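Local coordinates for iota-carbonic anhydrase (Nostoc sp. PCC 7120 = FACHB-418, PDB 7C5W), which catalyses the hydration of carbon dioxide to bicarbonate without any metal cofactor, at residues T150-W155 with H171-Y176; D65-Q70 with L165-H170. One frame throughout, in Å; residues are numbered along the deposited sequence.

In the fold
Read from the N terminus, after strand 19-21 and helix 26-50 the chain runs through helix 52-66 and leaves it at residues 65-70, which wait 94 residues for their partner, segment 165-170; interaction 2 therefore closes the long loop. Within that loop lies segment 150-155 of strand 148-159, whose partner 171-176 comes only after 165-170, so the two contacts cross rather than nest. Interaction 1 closes the short hairpin of the last two strands. Strand 165-173 serves both: its first part receives the end of the helix, its last part pairs with strand 148-159. Interaction 2 ties the end of helix 52-66 to the sheet, and the two contacts meet where His170 packs on Lys153 and Trp155; both touch the second subunit.

Interaction 1 (T150-W155 with H171-Y176); sequences TVDKTW and HSSLPY
Strands 148-159 and 165-173 meet here as antiparallel neighbours in a hairpin, and segments 150-155 and 171-176 form a mostly buried part of it. Two hydrogen-bonded pairs flank a non-hydrogen-bonded one. Thr154 N gives a nearly straight bond (173°) to His171 O at 2.8 Å, and His171 N returns one to Thr154 O; Asp152 and Ser173 repeat the exchange, with Asp152 N 2.8 Å from Ser173 O. Between them Lys153 and Ser172 share the other face. Lys153 starts out extended, its CG opposite the main-chain nitrogen (chi1 -161°), then bends at its last two torsions, which brings Lys153 NZ back to donate to Ser172 OG at 2.9 Å. Ser172 OG also bonds Thr79 OG1 and lies 3.6 Å from Val151 CB. Shortening Lys153 to an alanine is likely to leave Ser172 OG without its ammonium donor and open a gap beside the Trp155 ring, over whose rim Lys153 CD lies. Past the strand end, Pro175 sets CD 3.1 Å from Thr150 O, while Asp152 OD2 lies near Pro175 CA. On the face of Thr154, His171 and Ser173, polar ends bond the second subunit, where the two His171 rings stack. The arrangement is an antiparallel beta hairpin with one face at a subunit interface and the other, through Ser172, beside the bicarbonate-binding residue Thr79.

Interaction 2 (D65-Q70 with L165-H170); sequences DAYGYQ and LRIITH
Ala66 and Ile167 join the end of helix 52-66 to strand 165-173 through an almost ideally straight backbone bond: Ile167 N points at Ala66 O over 2.8 Å, with 178° at the hydrogen and the donor in the carbonyl plane. The same oxygen takes a CA-H...O contact from Arg166 CA, so a carbonyl at the close of the helix is met by the strand instead of by a further turn. One residue on, where the chain leaves helical geometry, Tyr67 O accepts from Arg166 NE at 3.1 Å. This donor sits above the carbonyl plane rather than on a lone pair, and the bond is moderately bent (150°). Two successive bends in the arginine side chain fold it back over the helix end to place NE there. Its NH1 forms a salt bridge with Asp160. Arg166 NH2 lies 2.9 Å from Gln70 OE1, the amide and guanidinium planes being nearly perpendicular. Gln70 NE2 is itself bonded to Asp64 O. Gly68 N lies 2.9 Å from Ile167 O, next to the single bridge that joins the backbones of Tyr67 and Ile167.

Beside these polar contacts, Ile167 crosses the tyrosine ring: Ile167 CD1 stands over one face of the Tyr67 ring, 4.0 Å from its centroid, in a CH-pi contact. Ile167 CG2 meets Tyr67 CE2 at 3.6 Å. The phenol oxygen bonds Trp36 NE1 of helix 26-50, and the ring also meets Phe76. Taken together, the chemistry implies that main-chain acceptors released where the helix stops are met by a strand amide and an arginine, whose charge is probably balanced largely by Asp160, while Tyr67 carries the join into the aromatic core.

Interaction 1 (T150-W155 with H171-Y176)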
loop_
_atom_site.group_PDB
_atom_site.type_symbol
_atom_site.label_atom_id
_atom_site.label_comp_id
_atom_site.label_asym_id
_atom_site.label_seq_id
_atom_site.Cartn_x
_atom_site.Cartn_y
_atom_site.Cartn_z
ATOM N N THR A 150 5.614 24.374 -22.194
ATOM C CA THR A 150 4.672 23.942 -21.134
ATOM C C THR A 150 4.154 22.546 -21.499
ATOM O O THR A 150 3.704 22.363 -22.643
ATOM C CB THR A 150 3.579 25.001 -20.929
ATOM O OG1 THR A 150 4.224 26.170 -20.428
ATOM C CG2 THR A 150 2.505 24.588 -19.948
ATOM N N VAL A 151 4.243 21.600 -20.558
ATOM C CA VAL A 151 3.676 20.228 -20.706
ATOM C C VAL A 151 2.658 19.982 -19.587
ATOM O O VAL A 151 2.797 20.582 -18.498
ATOM C CB VAL A 151 4.795 19.168 -20.684
ATOM C CG1 VAL A 151 5.711 19.296 -21.893
ATOM C CG2 VAL A 151 5.601 19.217 -19.398
ATOM N N ASP A 152 1.676 19.129 -19.861
ATOM C CA ASP A 152 0.804 18.487 -18.846
ATOM C C ASP A 152 1.480 17.183 -18.417
ATOM O O ASP A 152 1.618 16.306 -19.297
ATOM C CB ASP A 152 -0.576 18.204 -19.431
ATOM C CG ASP A 152 -1.234 19.412 -20.082
ATOM O OD1 ASP A 152 -1.029 20.542 -19.576
ATOM O OD2 ASP A 152 -1.980 19.204 -21.067
ATOM N N LYS A 153 1.889 17.055 -17.144
ATOM C CA LYS A 153 2.732 15.924 -16.674
ATOM C C LYS A 153 2.112 15.188 -15.482
ATOM O O LYS A 153 1.803 15.844 -14.455
ATOM C CB LYS A 153 4.127 16.392 -16.259
ATOM C CG LYS A 153 5.157 15.267 -16.216
ATOM C CD LYS A 153 6.550 15.734 -15.959
ATOM C CE LYS A 153 7.111 16.602 -17.065
ATOM N NZ LYS A 153 7.489 15.800 -18.253
ATOM N N THR A 154 2.035 13.856 -15.600
ATOM C CA THR A 154 1.736 12.912 -14.494
ATOM C C THR A 154 2.994 12.109 -14.149
ATOM O O THR A 154 3.549 11.507 -15.067
ATOM C CB THR A 154 0.594 11.968 -14.872
ATOM O OG1 THR A 154 -0.522 12.809 -15.142
ATOM C CG2 THR A 154 0.267 10.968 -13.786
ATOM N N TRP A 155 3.421 12.129 -12.882
ATOM C CA TRP A 155 4.483 11.250 -12.310
ATOM C C TRP A 155 3.869 10.293 -11.283
ATOM O O TRP A 155 2.923 10.703 -10.577
ATOM C CB TRP A 155 5.565 12.067 -11.611
ATOM C CG TRP A 155 6.660 12.583 -12.484
ATOM C CD1 TRP A 155 7.444 11.871 -13.341
ATOM C CD2 TRP A 155 7.148 13.932 -12.514
ATOM N NE1 TRP A 155 8.371 12.693 -13.919
ATOM C CE2 TRP A 155 8.214 13.960 -13.435
ATOM C CE3 TRP A 155 6.790 15.112 -11.853
ATOM C CZ2 TRP A 155 8.914 15.130 -13.724
ATOM C CZ3 TRP A 155 7.487 16.265 -12.134
ATOM C CH2 TRP A 155 8.534 16.271 -13.057
ATOM N N HIS A 171 3.869 10.227 -17.652
ATOM C CA HIS A 171 3.052 10.590 -18.833
ATOM C C HIS A 171 3.148 12.105 -19.016
ATOM O O HIS A 171 2.693 12.831 -18.118
ATOM C CB HIS A 171 1.622 10.077 -18.644
ATOM C CG HIS A 171 0.747 10.169 -19.848
ATOM N ND1 HIS A 171 -0.208 9.215 -20.129
ATOM C CD2 HIS A 171 0.644 11.104 -20.818
ATOM C CE1 HIS A 171 -0.864 9.562 -21.221
ATOM N NE2 HIS A 171 -0.353 10.715 -21.667
ATOM N N SER A 172 3.747 12.544 -20.126
ATOM C CA SER A 172 3.929 13.970 -20.508
ATOM C C SER A 172 3.245 14.215 -21.856
ATOM O O SER A 172 3.434 13.390 -22.762
ATOM C CB SER A 172 5.395 14.314 -20.555
ATOM O OG SER A 172 5.595 15.710 -20.419
ATOM N N SER A 173 2.467 15.293 -21.970
ATOM C CA SER A 173 1.707 15.659 -23.190
ATOM C C SER A 173 1.708 17.183 -23.397
ATOM O O SER A 173 1.568 17.956 -22.398
ATOM C CB SER A 173 0.300 15.115 -23.131
ATOM O OG SER A 173 -0.415 15.638 -22.014
ATOM N N LEU A 174 1.838 17.604 -24.658
ATOM C CA LEU A 174 1.650 19.018 -25.062
ATOM C C LEU A 174 0.192 19.385 -24.813
ATOM O O LEU A 174 -0.701 18.584 -25.077
ATOM C CB LEU A 174 2.032 19.190 -26.535
ATOM C CG LEU A 174 3.516 18.999 -26.851
ATOM C CD1 LEU A 174 3.752 19.066 -28.352
ATOM C CD2 LEU A 174 4.369 20.028 -26.122
ATOM N N PRO A 175 -0.090 20.589 -24.270
ATOM C CA PRO A 175 -1.471 21.024 -24.068
ATOM C C PRO A 175 -2.266 20.944 -25.382
ATOM O O PRO A 175 -1.775 21.413 -26.392
ATOM C CB PRO A 175 -1.310 22.469 -23.564
ATOM C CG PRO A 175 0.081 22.497 -22.936
ATOM C CD PRO A 175 0.902 21.571 -23.805
ATOM N N TYR A 176 -3.453 20.335 -25.354
ATOM C CA TYR A 176 -4.354 20.230 -26.531
ATOM C C TYR A 176 -4.666 21.640 -27.043
ATOM O O TYR A 176 -5.045 22.493 -26.225
ATOM C CB TYR A 176 -5.641 19.478 -26.195
ATOM C CG TYR A 176 -6.644 19.458 -27.322
ATOM C CD1 TYR A 176 -6.295 18.980 -28.575
ATOM C CD2 TYR A 176 -7.937 19.922 -27.142
ATOM C CE1 TYR A 176 -7.204 18.959 -29.620
ATOM C CE2 TYR A 176 -8.861 19.902 -28.175
ATOM C CZ TYR A 176 -8.492 19.419 -29.419
ATOM O OH TYR A 176 -9.389 19.401 -30.446
#

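Interaction 2 (D65-Q70 with L165-H170)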
loop_
_atom_site.group_PDB
_atom_site.type_symbol
_atom_site.label_atom_id
_atom_site.label_comp_id
_atom_site.label_asym_id
_atom_site.label_seq_id
_atom_site.Cartn_x
_atom_site.Cartn_y
_atom_site.Cartn_z
ATOM N N ASP A 65 19.194 6.364 -11.439
ATOM C CA ASP A 65 18.902 6.984 -10.119
ATOM C C ASP A 65 17.411 7.293 -9.934
ATOM O O ASP A 65 16.879 6.919 -8.895
ATOM C CB ASP A 65 19.615 8.321 -9.962
ATOM C CG ASP A 65 20.815 8.253 -9.049
ATOM O OD1 ASP A 65 21.531 7.232 -9.114
ATOM O OD2 ASP A 65 21.005 9.214 -8.278
ATOM N N ALA A 66 16.800 8.023 -10.871
ATOM C CA ALA A 66 15.502 8.712 -10.688
ATOM C C ALA A 66 14.342 7.833 -11.179
ATOM O O ALA A 66 13.223 8.035 -10.685
ATOM C CB ALA A 66 15.510 10.050 -11.385
ATOM N N TYR A 67 14.600 6.903 -12.105
ATOM C CA TYR A 67 13.586 5.980 -12.678
ATOM C C TYR A 67 13.716 4.602 -12.024
ATOM O O TYR A 67 14.640 4.396 -11.217
ATOM C CB TYR A 67 13.698 5.945 -14.199
ATOM C CG TYR A 67 13.190 7.191 -14.883
ATOM C CD1 TYR A 67 13.975 8.329 -14.985
ATOM C CD2 TYR A 67 11.912 7.241 -15.410
ATOM C CE1 TYR A 67 13.504 9.478 -15.597
ATOM C CE2 TYR A 67 11.431 8.378 -16.034
ATOM C CZ TYR A 67 12.230 9.502 -16.131
ATOM O OH TYR A 67 11.752 10.622 -16.751
ATOM N N GLY A 68 12.794 3.692 -12.341
ATOM C CA GLY A 68 12.666 2.390 -11.656
ATOM C C GLY A 68 12.662 1.214 -12.615
ATOM O O GLY A 68 11.974 0.220 -12.313
ATOM N N TYR A 69 13.447 1.289 -13.696
ATOM C CA TYR A 69 13.592 0.213 -14.711
ATOM C C TYR A 69 14.103 -1.072 -14.054
ATOM O O TYR A 69 13.854 -2.150 -14.619
ATOM C CB TYR A 69 14.474 0.689 -15.864
ATOM C CG TYR A 69 13.756 1.669 -16.760
ATOM C CD1 TYR A 69 12.755 1.234 -17.613
ATOM C CD2 TYR A 69 14.046 3.029 -16.734
ATOM C CE1 TYR A 69 12.078 2.117 -18.434
ATOM C CE2 TYR A 69 13.379 3.922 -17.560
ATOM C CZ TYR A 69 12.386 3.465 -18.408
ATOM O OH TYR A 69 11.680 4.314 -19.216
ATOM N N GLN A 70 14.745 -0.961 -12.886
ATOM C CA GLN A 70 15.237 -2.117 -12.091
ATOM C C GLN A 70 14.070 -3.017 -11.662
ATOM O O GLN A 70 14.314 -4.209 -11.476
ATOM C CB GLN A 70 16.011 -1.651 -10.857
ATOM C CG GLN A 70 17.319 -0.941 -11.191
ATOM C CD GLN A 70 17.155 0.552 -11.366
ATOM O OE1 GLN A 70 16.047 1.067 -11.539
ATOM N NE2 GLN A 70 18.273 1.262 -11.324
ATOM N N LEU A 165 12.820 7.724 -3.711
ATOM C CA LEU A 165 11.659 7.806 -4.638
ATOM C C LEU A 165 12.119 7.527 -6.074
ATOM O O LEU A 165 13.010 8.242 -6.564
ATOM C CB LEU A 165 11.040 9.201 -4.515
ATOM C CG LEU A 165 9.964 9.334 -3.449
ATOM C CD1 LEU A 165 10.554 9.119 -2.060
ATOM C CD2 LEU A 165 9.283 10.687 -3.549
ATOM N N ARG A 166 11.506 6.539 -6.722
ATOM C CA ARG A 166 11.795 6.143 -8.121
ATOM C C ARG A 166 10.536 6.335 -8.965
ATOM O O ARG A 166 9.439 5.907 -8.516
ATOM C CB ARG A 166 12.256 4.687 -8.180
ATOM C CG ARG A 166 13.153 4.290 -7.017
ATOM C CD ARG A 166 14.557 4.834 -7.158
ATOM N NE ARG A 166 15.276 4.087 -8.178
ATOM C CZ ARG A 166 15.913 2.944 -7.966
ATOM N NH1 ARG A 166 15.930 2.414 -6.755
ATOM N NH2 ARG A 166 16.520 2.331 -8.965
ATOM N N ILE A 167 10.697 6.938 -10.146
ATOM C CA ILE A 167 9.625 7.094 -11.168
ATOM C C ILE A 167 9.321 5.722 -11.782
ATOM O O ILE A 167 10.224 5.112 -12.392
ATOM C CB ILE A 167 10.041 8.124 -12.234
ATOM C CG1 ILE A 167 10.229 9.516 -11.622
ATOM C CG2 ILE A 167 9.059 8.132 -13.388
ATOM C CD1 ILE A 167 11.098 10.434 -12.455
ATOM N N ILE A 168 8.079 5.270 -11.619
ATOM C CA ILE A 168 7.532 4.030 -12.240
ATOM C C ILE A 168 6.462 4.420 -13.262
ATOM O O ILE A 168 6.070 3.548 -14.067
ATOM C CB ILE A 168 6.977 3.094 -11.150
ATOM C CG1 ILE A 168 5.868 3.768 -10.333
ATOM C CG2 ILE A 168 8.116 2.596 -10.273
ATOM C CD1 ILE A 168 5.070 2.818 -9.456
ATOM N N THR A 169 6.012 5.678 -13.236
ATOM C CA THR A 169 5.015 6.231 -14.189
ATOM C C THR A 169 5.387 7.679 -14.534
ATOM O O THR A 169 5.630 8.459 -13.609
ATOM C CB THR A 169 3.582 6.163 -13.645
ATOM O OG1 THR A 169 3.285 4.847 -13.177
ATOM C CG2 THR A 169 2.563 6.544 -14.695
ATOM N N HIS A 170 5.384 8.005 -15.826
ATOM C CA HIS A 170 5.758 9.320 -16.395
ATOM C C HIS A 170 4.993 9.519 -17.705
ATOM O O HIS A 170 5.422 8.988 -18.731
ATOM C CB HIS A 170 7.275 9.379 -16.599
ATOM C CG HIS A 170 7.798 10.743 -16.891
ATOM N ND1 HIS A 170 6.979 11.772 -17.310
ATOM C CD2 HIS A 170 9.051 11.244 -16.848
ATOM C CE1 HIS A 170 7.701 12.853 -17.508
ATOM N NE2 HIS A 170 8.976 12.556 -17.241
#